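Local coordinates for biofilm-surface layer protein A (Bacillus subtilis, PDB 4BHU) that self-assembles into a stable, water-repellent layer on the surface of the biofilm and is needed for complex colony architecture, at residues Asp54-Gly58 against Asn59-Thr63; Val75-Leu79 against Asp80-Ala84; Tyr29-Asp32 against Thr33-Leu37. The protein carries 1 engineered substitution. All blocks are in the same frame, centred on the assembly; numbering follows the deposited sequence.

Interaction 1: Asp54-Gly58 against Asn59-Thr63; sequences DTMNG and NALRT. Engineered in segment 54-58: Met-56 (natural residue Leu).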
ATOM      1  N   ASP I  54     -24.319 -15.874  30.859  1.00 35.50           N
ATOM      2  CA  ASP I  54     -24.008 -14.483  31.141  1.00 35.67           C
ATOM      3  C   ASP I  54     -23.437 -13.835  29.887  1.00 31.49           C
ATOM      4  O   ASP I  54     -23.081 -14.521  28.938  1.00 31.61           O
ATOM      5  CB  ASP I  54     -23.059 -14.401  32.333  1.00 30.75           C
ATOM      6  CG  ASP I  54     -23.694 -14.968  33.596  1.00 38.70           C
ATOM      7  OD1 ASP I  54     -24.895 -14.695  33.809  1.00 39.49           O
ATOM      8  OD2 ASP I  54     -23.026 -15.707  34.352  1.00 32.41           O
ATOM      9  N   THR I  55     -23.362 -12.513  29.869  1.00 30.65           N
ATOM     10  CA  THR I  55     -22.978 -11.824  28.656  1.00 33.41           C
ATOM     11  C   THR I  55     -22.004 -10.706  28.954  1.00 30.17           C
ATOM     12  O   THR I  55     -22.006 -10.125  30.048  1.00 31.54           O
ATOM     13  CB  THR I  55     -24.217 -11.223  27.919  1.00 38.83           C
ATOM     14  OG1 THR I  55     -24.784 -10.170  28.706  1.00 38.94           O
ATOM     15  CG2 THR I  55     -25.291 -12.294  27.654  1.00 34.54           C
HETATM   16  N   MSE I  56     -21.160 -10.421  27.966  1.00 35.63           N
HETATM   17  CA  MSE I  56     -20.274  -9.271  27.981  1.00 30.78           C
HETATM   18  C   MSE I  56     -20.656  -8.378  26.788  1.00 33.79           C
HETATM   19  O   MSE I  56     -20.628  -8.831  25.641  1.00 33.74           O
HETATM   20  CB  MSE I  56     -18.841  -9.754  27.823  1.00 36.87           C
HETATM   21  CG  MSE I  56     -17.821  -8.685  27.890  1.00 30.17           C
HETATM   22 SE   MSE I  56     -17.619  -8.060  29.726  1.00 57.63          SE
HETATM   23  CE  MSE I  56     -16.614  -9.592  30.475  1.00 39.67           C
ATOM     24  N   ASN I  57     -20.985  -7.118  27.054  1.00 35.33           N
ATOM     25  CA  ASN I  57     -21.527  -6.226  26.023  1.00 38.04           C
ATOM     26  C   ASN I  57     -22.553  -6.917  25.111  1.00 37.51           C
ATOM     27  O   ASN I  57     -22.522  -6.759  23.891  1.00 39.03           O
ATOM     28  CB  ASN I  57     -20.398  -5.606  25.179  1.00 34.58           C
ATOM     29  CG  ASN I  57     -19.514  -4.655  25.981  1.00 30.84           C
ATOM     30  OD1 ASN I  57     -19.856  -4.248  27.090  1.00 34.87           O
ATOM     31  ND2 ASN I  57     -18.373  -4.285  25.410  1.00 33.78           N
ATOM     32  N   GLY I  58     -23.456  -7.692  25.704  1.00 35.03           N
ATOM     33  CA  GLY I  58     -24.547  -8.302  24.954  1.00 33.93           C
ATOM     34  C   GLY I  58     -24.221  -9.617  24.258  1.00 40.11           C
ATOM     35  O   GLY I  58     -25.113 -10.275  23.707  1.00 43.99           O
ATOM     36  N   ASN I  59     -22.951 -10.015  24.282  1.00 37.46           N
ATOM     37  CA  ASN I  59     -22.533 -11.301  23.722  1.00 35.25           C
ATOM     38  C   ASN I  59     -22.370 -12.352  24.840  1.00 37.04           C
ATOM     39  O   ASN I  59     -21.812 -12.058  25.894  1.00 35.17           O
ATOM     40  CB  ASN I  59     -21.203 -11.153  22.954  1.00 34.79           C
ATOM     41  CG  ASN I  59     -21.272 -10.116  21.810  1.00 41.52           C
ATOM     42  OD1 ASN I  59     -20.345  -9.332  21.609  1.00 48.19           O
ATOM     43  ND2 ASN I  59     -22.356 -10.126  21.068  1.00 38.84           N
ATOM     44  N   ALA I  60     -22.842 -13.572  24.613  1.00 34.84           N
ATOM     45  CA  ALA I  60     -22.687 -14.628  25.615  1.00 33.96           C
ATOM     46  C   ALA I  60     -21.203 -14.919  25.855  1.00 35.17           C
ATOM     47  O   ALA I  60     -20.404 -14.902  24.922  1.00 32.33           O
ATOM     48  CB  ALA I  60     -23.396 -15.898  25.158  1.00 41.23           C
ATOM     49  N   LEU I  61     -20.833 -15.190  27.102  1.00 35.12           N
ATOM     50  CA  LEU I  61     -19.467 -15.561  27.393  1.00 34.27           C
ATOM     51  C   LEU I  61     -19.155 -16.911  26.776  1.00 39.33           C
ATOM     52  O   LEU I  61     -20.015 -17.785  26.696  1.00 35.87           O
ATOM     53  CB  LEU I  61     -19.224 -15.628  28.899  1.00 33.16           C
ATOM     54  CG  LEU I  61     -19.495 -14.343  29.674  1.00 32.92           C
ATOM     55  CD1 LEU I  61     -19.221 -14.586  31.141  1.00 36.64           C
ATOM     56  CD2 LEU I  61     -18.650 -13.185  29.133  1.00 32.34           C
ATOM     57  N   ARG I  62     -17.901 -17.078  26.364  1.00 35.33           N
ATOM     58  CA  ARG I  62     -17.426 -18.341  25.829  1.00 35.08           C
ATOM     59  C   ARG I  62     -16.706 -19.071  26.947  1.00 35.04           C
ATOM     60  O   ARG I  62     -16.186 -18.454  27.886  1.00 31.96           O
ATOM     61  CB  ARG I  62     -16.461 -18.101  24.662  1.00 42.07           C
ATOM     62  CG  ARG I  62     -16.960 -17.106  23.620  1.00 47.47           C
ATOM     63  CD  ARG I  62     -17.811 -17.786  22.573  1.00 54.78           C
ATOM     64  NE  ARG I  62     -17.025 -18.130  21.387  1.00 66.21           N
ATOM     65  CZ  ARG I  62     -17.001 -17.424  20.255  1.00 70.49           C
ATOM     66  NH1 ARG I  62     -17.728 -16.316  20.119  1.00 72.78           N
ATOM     67  NH2 ARG I  62     -16.244 -17.833  19.243  1.00 61.20           N
ATOM     68  N   THR I  63     -16.662 -20.393  26.842  1.00 36.08           N
ATOM     69  CA  THR I  63     -16.072 -21.213  27.887  1.00 34.05           C
ATOM     70  C   THR I  63     -14.618 -20.816  28.181  1.00 34.63           C
ATOM     71  O   THR I  63     -14.200 -20.778  29.338  1.00 36.65           O
ATOM     72  CB  THR I  63     -16.157 -22.720  27.521  1.00 40.48           C
ATOM     73  OG1 THR I  63     -17.524 -23.075  27.271  1.00 49.57           O
ATOM     74  CG2 THR I  63     -15.634 -23.582  28.665  1.00 45.92           C
TER
HETATM   75  O   HOH W   1     -18.120  -8.284  23.624  1.00 48.78           O
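With its CG anti to the carbonyl carbon (chi1 -58°), Leu-61 carries its isobutyl group back along the chain to Met-56 and Asp-54. One branch of the leucine, CD2, meets Met-56 CB at 3.7 Å. The other reaches the residue just before strand 55-56, where Leu-61 CD1 lies 4.0 Å from Asp-54 CB. The leucine thus forks over the first arm of the turn. Met-56 is an engineered selenomethionine in place of the natural leucine; its chi1 of -177° sends CG on beside its own carbonyl carbon, and the chain then bends at both chi2 and chi3.

Three backbone bonds tie the arms together. Met-56 N donates to Asn-59 O at 2.7 Å, in the plane of that carbonyl. The return bond, Asn-59 N to Met-56 O, spans 2.9 Å but arrives from above, 56° out of the carbonyl plane. Further along, Leu-61 N reaches Asp-54 O at 3.0 Å. Water 1 donates to Met-56 O and, at 3.2 Å, to Asn-59 OD1, so the side chain of Asn-59 is linked through solvent to a carbonyl already bonded to its own N-H. At the non-hydrogen-bonded pair Thr-55 and Ala-60 the side chains diverge, although Thr-55 CG2 still comes within 4.0 Å of Ala-60 CA.

The carboxylate of Asp-54 turns away from the turn to Asn-92 N and Lys-94, on strand 90-95, while Met-56 and Leu-61 both rest on Val-73 of strand 72-76. Asn-57 and Gly-58, both with positive phi, occupy the corner of a type I' turn, and the whole is a classic two-residue beta hairpin.

Interaction 2: Val75-Leu79 against Asp80-Ala84; sequences VPLAL and DLLGA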
ATOM      1  N   VAL I  75     -11.176 -11.466  28.736  1.00 28.44           N
ATOM      2  CA  VAL I  75     -11.355 -11.201  27.314  1.00 30.22           C
ATOM      3  C   VAL I  75     -10.140 -10.481  26.757  1.00 26.44           C
ATOM      4  O   VAL I  75      -9.968  -9.274  26.984  1.00 27.00           O
ATOM      5  CB  VAL I  75     -12.581 -10.352  27.056  1.00 31.23           C
ATOM      6  CG1 VAL I  75     -12.797 -10.218  25.556  1.00 33.47           C
ATOM      7  CG2 VAL I  75     -13.811 -10.988  27.711  1.00 36.67           C
ATOM      8  N   PRO I  76      -9.269 -11.233  26.077  1.00 32.59           N
ATOM      9  CA  PRO I  76      -8.101 -10.617  25.467  1.00 28.82           C
ATOM     10  C   PRO I  76      -8.605  -9.653  24.407  1.00 30.68           C
ATOM     11  O   PRO I  76      -9.585  -9.947  23.700  1.00 27.70           O
ATOM     12  CB  PRO I  76      -7.339 -11.817  24.875  1.00 33.91           C
ATOM     13  CG  PRO I  76      -7.777 -12.990  25.716  1.00 31.91           C
ATOM     14  CD  PRO I  76      -9.231 -12.710  25.958  1.00 33.76           C
ATOM     15  N   LEU I  77      -7.969  -8.486  24.351  1.00 29.34           N
ATOM     16  CA  LEU I  77      -8.479  -7.367  23.581  1.00 28.98           C
ATOM     17  C   LEU I  77      -8.015  -7.475  22.121  1.00 27.54           C
ATOM     18  O   LEU I  77      -7.006  -6.889  21.720  1.00 30.12           O
ATOM     19  CB  LEU I  77      -8.040  -6.030  24.219  1.00 26.48           C
ATOM     20  CG  LEU I  77      -8.962  -5.161  25.088  1.00 35.21           C
ATOM     21  CD1 LEU I  77     -10.337  -5.735  25.452  1.00 31.34           C
ATOM     22  CD2 LEU I  77      -8.222  -4.713  26.344  1.00 33.53           C
ATOM     23  N   ALA I  78      -8.757  -8.248  21.337  1.00 25.62           N
ATOM     24  CA  ALA I  78      -8.638  -8.211  19.880  1.00 26.06           C
ATOM     25  C   ALA I  78      -8.958  -6.814  19.328  1.00 23.18           C
ATOM     26  O   ALA I  78      -9.602  -5.987  19.981  1.00 21.80           O
ATOM     27  CB  ALA I  78      -9.576  -9.255  19.240  1.00 27.50           C
ATOM     28  N   LEU I  79      -8.557  -6.571  18.089  1.00 23.61           N
ATOM     29  CA  LEU I  79      -8.661  -5.228  17.523  1.00 22.14           C
ATOM     30  C   LEU I  79     -10.096  -4.725  17.534  1.00 22.14           C
ATOM     31  O   LEU I  79     -10.351  -3.550  17.732  1.00 26.63           O
ATOM     32  CB  LEU I  79      -8.117  -5.207  16.089  1.00 18.46           C
ATOM     33  CG  LEU I  79      -8.185  -3.869  15.374  1.00 20.66           C
ATOM     34  CD1 LEU I  79      -7.378  -2.848  16.158  1.00 23.38           C
ATOM     35  CD2 LEU I  79      -7.634  -3.995  13.962  1.00 23.20           C
ATOM     36  N   ASP I  80     -11.046  -5.624  17.332  1.00 26.84           N
ATOM     37  CA  ASP I  80     -12.442  -5.201  17.213  1.00 28.17           C
ATOM     38  C   ASP I  80     -13.053  -4.852  18.575  1.00 30.58           C
ATOM     39  O   ASP I  80     -14.151  -4.322  18.643  1.00 27.46           O
ATOM     40  CB  ASP I  80     -13.264  -6.305  16.514  1.00 32.45           C
ATOM     41  CG  ASP I  80     -13.032  -7.673  17.115  1.00 30.56           C
ATOM     42  OD1 ASP I  80     -11.927  -8.242  16.901  1.00 30.59           O
ATOM     43  OD2 ASP I  80     -13.942  -8.190  17.783  1.00 38.93           O
ATOM     44  N   LEU I  81     -12.321  -5.118  19.654  1.00 26.21           N
ATOM     45  CA  LEU I  81     -12.818  -4.830  21.015  1.00 30.84           C
ATOM     46  C   LEU I  81     -12.193  -3.582  21.648  1.00 26.59           C
ATOM     47  O   LEU I  81     -12.771  -2.992  22.559  1.00 28.59           O
ATOM     48  CB  LEU I  81     -12.568  -6.053  21.933  1.00 27.31           C
ATOM     49  CG  LEU I  81     -13.242  -7.343  21.468  1.00 34.73           C
ATOM     50  CD1 LEU I  81     -12.932  -8.529  22.392  1.00 32.36           C
ATOM     51  CD2 LEU I  81     -14.754  -7.110  21.382  1.00 34.08           C
ATOM     52  N   LEU I  82     -11.027  -3.171  21.151  1.00 29.90           N
ATOM     53  CA  LEU I  82     -10.202  -2.166  21.821  1.00 25.51           C
ATOM     54  C   LEU I  82     -10.908  -0.843  22.072  1.00 30.33           C
ATOM     55  O   LEU I  82     -10.684  -0.194  23.097  1.00 25.26           O
ATOM     56  CB  LEU I  82      -8.929  -1.888  21.009  1.00 26.78           C
ATOM     57  CG  LEU I  82      -7.642  -2.658  21.268  1.00 36.87           C
ATOM     58  CD1 LEU I  82      -6.587  -2.201  20.256  1.00 36.13           C
ATOM     59  CD2 LEU I  82      -7.141  -2.470  22.703  1.00 23.90           C
ATOM     60  N   GLY I  83     -11.761  -0.434  21.133  1.00 23.19           N
ATOM     61  CA  GLY I  83     -12.317   0.898  21.161  1.00 20.81           C
ATOM     62  C   GLY I  83     -13.504   1.124  22.066  1.00 26.31           C
ATOM     63  O   GLY I  83     -14.024   2.252  22.188  1.00 24.45           O
ATOM     64  N   ALA I  84     -13.930   0.059  22.729  1.00 24.45           N
ATOM     65  CA  ALA I  84     -15.168   0.101  23.472  1.00 25.88           C
ATOM     66  C   ALA I  84     -15.091   1.128  24.587  1.00 25.84           C
ATOM     67  O   ALA I  84     -14.086   1.215  25.292  1.00 25.15           O
ATOM     68  CB  ALA I  84     -15.481  -1.291  24.030  1.00 31.54           C
TER
HETATM   69  O   HOH W   2     -11.931  -1.313  18.217  1.00 24.48           O
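Leu-81 lies across the end of the strand that leads into this turn, its side chain running at about a right angle to that of Val-75. The contact is made by methyls: Leu-81 CD1 sits 3.6 Å from Val-75 CG1. An extended chain, with CG anti to the carbonyl carbon at Leu-81 (chi1 -59°), carries that methyl back past the intervening residues. Nearer its root, Leu-81 CB approaches Leu-77 CD1 at 4.2 Å, and here the two side chains meet obliquely.

Leu-77 is shared between two leucines. While its CD1 faces Leu-81, its CB receives CD2 of Leu-82 at 4.0 Å, again at an oblique angle. The other branch of Leu-82 turns to Leu-79, two residues further on than Leu-77, with Leu-82 CD1 meeting Leu-79 CD1 at 4.2 Å. Four leucines are therefore brought together within six residues.

The backbone supports this arrangement by gathering bonds on one carbonyl. Ala-78 O accepts Leu-81 N at 2.9 Å, with the donor 48° above the carbonyl plane, and also takes a weak bond from Leu-82 N. Before it, Leu-77 centres an inverse gamma turn, and after it Leu-81 to Ala-84 form a type I turn. Water 2 bridges the span by donating to Leu-79 O and accepting from Gly-83 N at 3.1 Å.

These leucines belong to the hydrophobic cap by which this family meets interfaces, and Leu-79 and Leu-82 both pack on apolar side chains of other chains in the assembly. Within the chain, the turn leaves strand 72-76, lies beside strand 39-43 through Leu-77 on Met-40, and leads towards strand 90-95.

Interaction 3: Tyr29-Asp32 against Thr33-Leu37; sequences YRPD and TLLSL. Unlike the reference sequence in segment 29-32: Asp-32 (reference Asn).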
ATOM      1  N   TYR I  29     -17.348  -1.824  33.590  1.00 33.06           N
ATOM      2  CA  TYR I  29     -16.013  -1.255  33.669  1.00 36.02           C
ATOM      3  C   TYR I  29     -15.925  -0.175  32.619  1.00 35.95           C
ATOM      4  O   TYR I  29     -16.235  -0.401  31.443  1.00 31.56           O
ATOM      5  CB  TYR I  29     -14.966  -2.326  33.401  1.00 32.34           C
ATOM      6  CG  TYR I  29     -13.530  -1.867  33.426  1.00 36.76           C
ATOM      7  CD1 TYR I  29     -12.873  -1.650  34.623  1.00 32.62           C
ATOM      8  CD2 TYR I  29     -12.813  -1.706  32.245  1.00 31.58           C
ATOM      9  CE1 TYR I  29     -11.564  -1.276  34.649  1.00 36.63           C
ATOM     10  CE2 TYR I  29     -11.503  -1.337  32.257  1.00 36.89           C
ATOM     11  CZ  TYR I  29     -10.879  -1.108  33.458  1.00 38.56           C
ATOM     12  OH  TYR I  29      -9.567  -0.734  33.466  1.00 36.12           O
ATOM     13  N   ARG I  30     -15.527   1.007  33.055  1.00 36.47           N
ATOM     14  CA  ARG I  30     -15.368   2.124  32.139  1.00 42.54           C
ATOM     15  C   ARG I  30     -13.976   2.654  32.247  1.00 37.75           C
ATOM     16  O   ARG I  30     -13.629   3.293  33.238  1.00 42.69           O
ATOM     17  CB  ARG I  30     -16.358   3.224  32.464  1.00 40.84           C
ATOM     18  CG  ARG I  30     -17.747   2.937  31.932  1.00 45.84           C
ATOM     19  CD  ARG I  30     -18.577   4.183  31.979  1.00 49.86           C
ATOM     20  NE  ARG I  30     -19.991   3.918  31.767  1.00 52.47           N
ATOM     21  CZ  ARG I  30     -20.962   4.749  32.144  1.00 53.81           C
ATOM     22  NH1 ARG I  30     -20.672   5.893  32.760  1.00 53.81           N
ATOM     23  NH2 ARG I  30     -22.226   4.436  31.907  1.00 54.43           N
ATOM     24  N   PRO I  31     -13.143   2.361  31.245  1.00 36.15           N
ATOM     25  CA  PRO I  31     -11.893   3.097  31.288  1.00 36.89           C
ATOM     26  C   PRO I  31     -12.354   4.520  31.056  1.00 45.44           C
ATOM     27  O   PRO I  31     -13.311   4.758  30.310  1.00 50.49           O
ATOM     28  CB  PRO I  31     -11.113   2.532  30.104  1.00 36.94           C
ATOM     29  CG  PRO I  31     -12.173   2.157  29.126  1.00 39.49           C
ATOM     30  CD  PRO I  31     -13.386   1.753  29.929  1.00 39.05           C
ATOM     31  N   ASP I  32     -11.770   5.477  31.723  1.00 47.14           N
ATOM     32  CA  ASP I  32     -12.218   6.821  31.438  1.00 56.21           C
ATOM     33  C   ASP I  32     -11.217   7.407  30.453  1.00 52.71           C
ATOM     34  O   ASP I  32     -11.479   8.412  29.797  1.00 60.64           O
ATOM     35  CB  ASP I  32     -12.449   7.588  32.735  1.00 54.89           C
ATOM     36  CG  ASP I  32     -13.552   6.940  33.575  1.00 59.65           C
ATOM     37  OD1 ASP I  32     -14.686   6.792  33.051  1.00 59.77           O
ATOM     38  OD2 ASP I  32     -13.280   6.522  34.726  1.00 57.85           O
ATOM     39  N   THR I  33     -10.089   6.715  30.338  1.00 47.40           N
ATOM     40  CA  THR I  33      -9.232   6.779  29.169  1.00 47.54           C
ATOM     41  C   THR I  33      -9.732   5.763  28.126  1.00 49.99           C
ATOM     42  O   THR I  33     -10.815   5.195  28.261  1.00 52.46           O
ATOM     43  CB  THR I  33      -7.792   6.410  29.547  1.00 56.94           C
ATOM     44  OG1 THR I  33      -7.743   5.032  29.954  1.00 50.26           O
ATOM     45  CG2 THR I  33      -7.277   7.314  30.683  1.00 49.68           C
ATOM     46  N   LEU I  34      -8.945   5.536  27.086  1.00 38.66           N
ATOM     47  CA  LEU I  34      -9.199   4.432  26.181  1.00 39.76           C
ATOM     48  C   LEU I  34      -8.509   3.197  26.753  1.00 35.37           C
ATOM     49  O   LEU I  34      -7.532   3.313  27.476  1.00 32.87           O
ATOM     50  CB  LEU I  34      -8.555   4.693  24.822  1.00 40.32           C
ATOM     51  CG  LEU I  34      -8.904   5.923  24.001  1.00 37.60           C
ATOM     52  CD1 LEU I  34      -8.301   5.725  22.629  1.00 30.27           C
ATOM     53  CD2 LEU I  34     -10.379   6.094  23.902  1.00 40.09           C
ATOM     54  N   LEU I  35      -8.973   2.020  26.377  1.00 31.68           N
ATOM     55  CA  LEU I  35      -8.265   0.806  26.749  1.00 34.40           C
ATOM     56  C   LEU I  35      -6.920   0.782  26.036  1.00 34.16           C
ATOM     57  O   LEU I  35      -6.806   1.264  24.909  1.00 27.98           O
ATOM     58  CB  LEU I  35      -9.084  -0.415  26.333  1.00 30.65           C
ATOM     59  CG  LEU I  35     -10.398  -0.632  27.083  1.00 35.64           C
ATOM     60  CD1 LEU I  35     -11.240  -1.673  26.354  1.00 40.13           C
ATOM     61  CD2 LEU I  35     -10.148  -1.059  28.506  1.00 32.12           C
ATOM     62  N   SER I  36      -5.907   0.237  26.704  1.00 27.95           N
ATOM     63  CA  SER I  36      -4.658  -0.139  26.053  1.00 30.11           C
ATOM     64  C   SER I  36      -4.694  -1.625  25.638  1.00 25.30           C
ATOM     65  O   SER I  36      -5.597  -2.358  26.035  1.00 28.22           O
ATOM     66  CB  SER I  36      -3.486   0.107  27.003  1.00 33.36           C
ATOM     67  OG  SER I  36      -3.233   1.488  27.108  1.00 43.99           O
ATOM     68  N   LEU I  37      -3.735  -2.049  24.821  1.00 23.56           N
ATOM     69  CA  LEU I  37      -3.627  -3.441  24.422  1.00 26.63           C
ATOM     70  C   LEU I  37      -3.503  -4.288  25.665  1.00 26.39           C
ATOM     71  O   LEU I  37      -2.854  -3.892  26.619  1.00 25.10           O
ATOM     72  CB  LEU I  37      -2.392  -3.692  23.565  1.00 28.86           C
ATOM     73  CG  LEU I  37      -2.368  -3.059  22.173  1.00 27.17           C
ATOM     74  CD1 LEU I  37      -1.078  -3.484  21.465  1.00 28.69           C
ATOM     75  CD2 LEU I  37      -3.569  -3.469  21.391  1.00 27.17           C
TER
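The connection from strand 22-30 to strand 39-43 bends just after Pro-31, at Asp-32 and Thr-33, and Leu-35 comes back against both that proline and Tyr-29. A single methyl serves both partners. Leu-35 CD2 lies 3.9 Å from Pro-31 CG and 4.0 Å from Tyr-29 CE2. It meets the tyrosine at the ring edge, in the ring plane, leaving the ring faces out of this contact. Tyr-29 extends beneath the turn because its CG is anti to the backbone N (chi1 179°), and the leucine and tyrosine side chains cross at a slant.

Pro-31 also fits against the backbone of the returning chain, with its CB 3.3 Å and its CG 3.4 Å from Thr-33 O. Thr-33 OG1 donates to Leu-34 O at 3.0 Å, approaching 46° above the carbonyl plane. This bond pins the hydroxyl to the returning backbone just before Leu-35.

Deeper in the fold, the tyrosine packs on Met-40 and Phe-42 of strand 39-43 and on Ala-106 of strand 100-109, while Leu-35 also touches Phe-87. Leu-34 and Leu-37 also pack on other chains of the assembly, and Leu-37 touches Leu-82 of its own chain as well. The segment thus forms one of the leucine-bearing loops of the hydrophobic cap, set at the end of the immunoglobulin-like beta sandwich of this family.

From the N terminus the three contacts follow in series, interaction 3, then 1, then 2, and none nests within or crosses another. Interaction 3 folds the connection between strands 22-30 and 39-43, passing from the three-stranded sheet to the five-stranded one. Interaction 1 closes the small hairpin of strands 55-56 and 59-60, and interaction 2 turns the chain after strand 72-76. Leu-82 CD1 of interaction 2 meets Leu-37 CD2 of interaction 3 at 3.5 Å, joining two cap loops. Interaction 1 touches interaction 2 more lightly, by packing of Met-56 on Val-75. Side chains from all three segment pairs also converge on Phe-87.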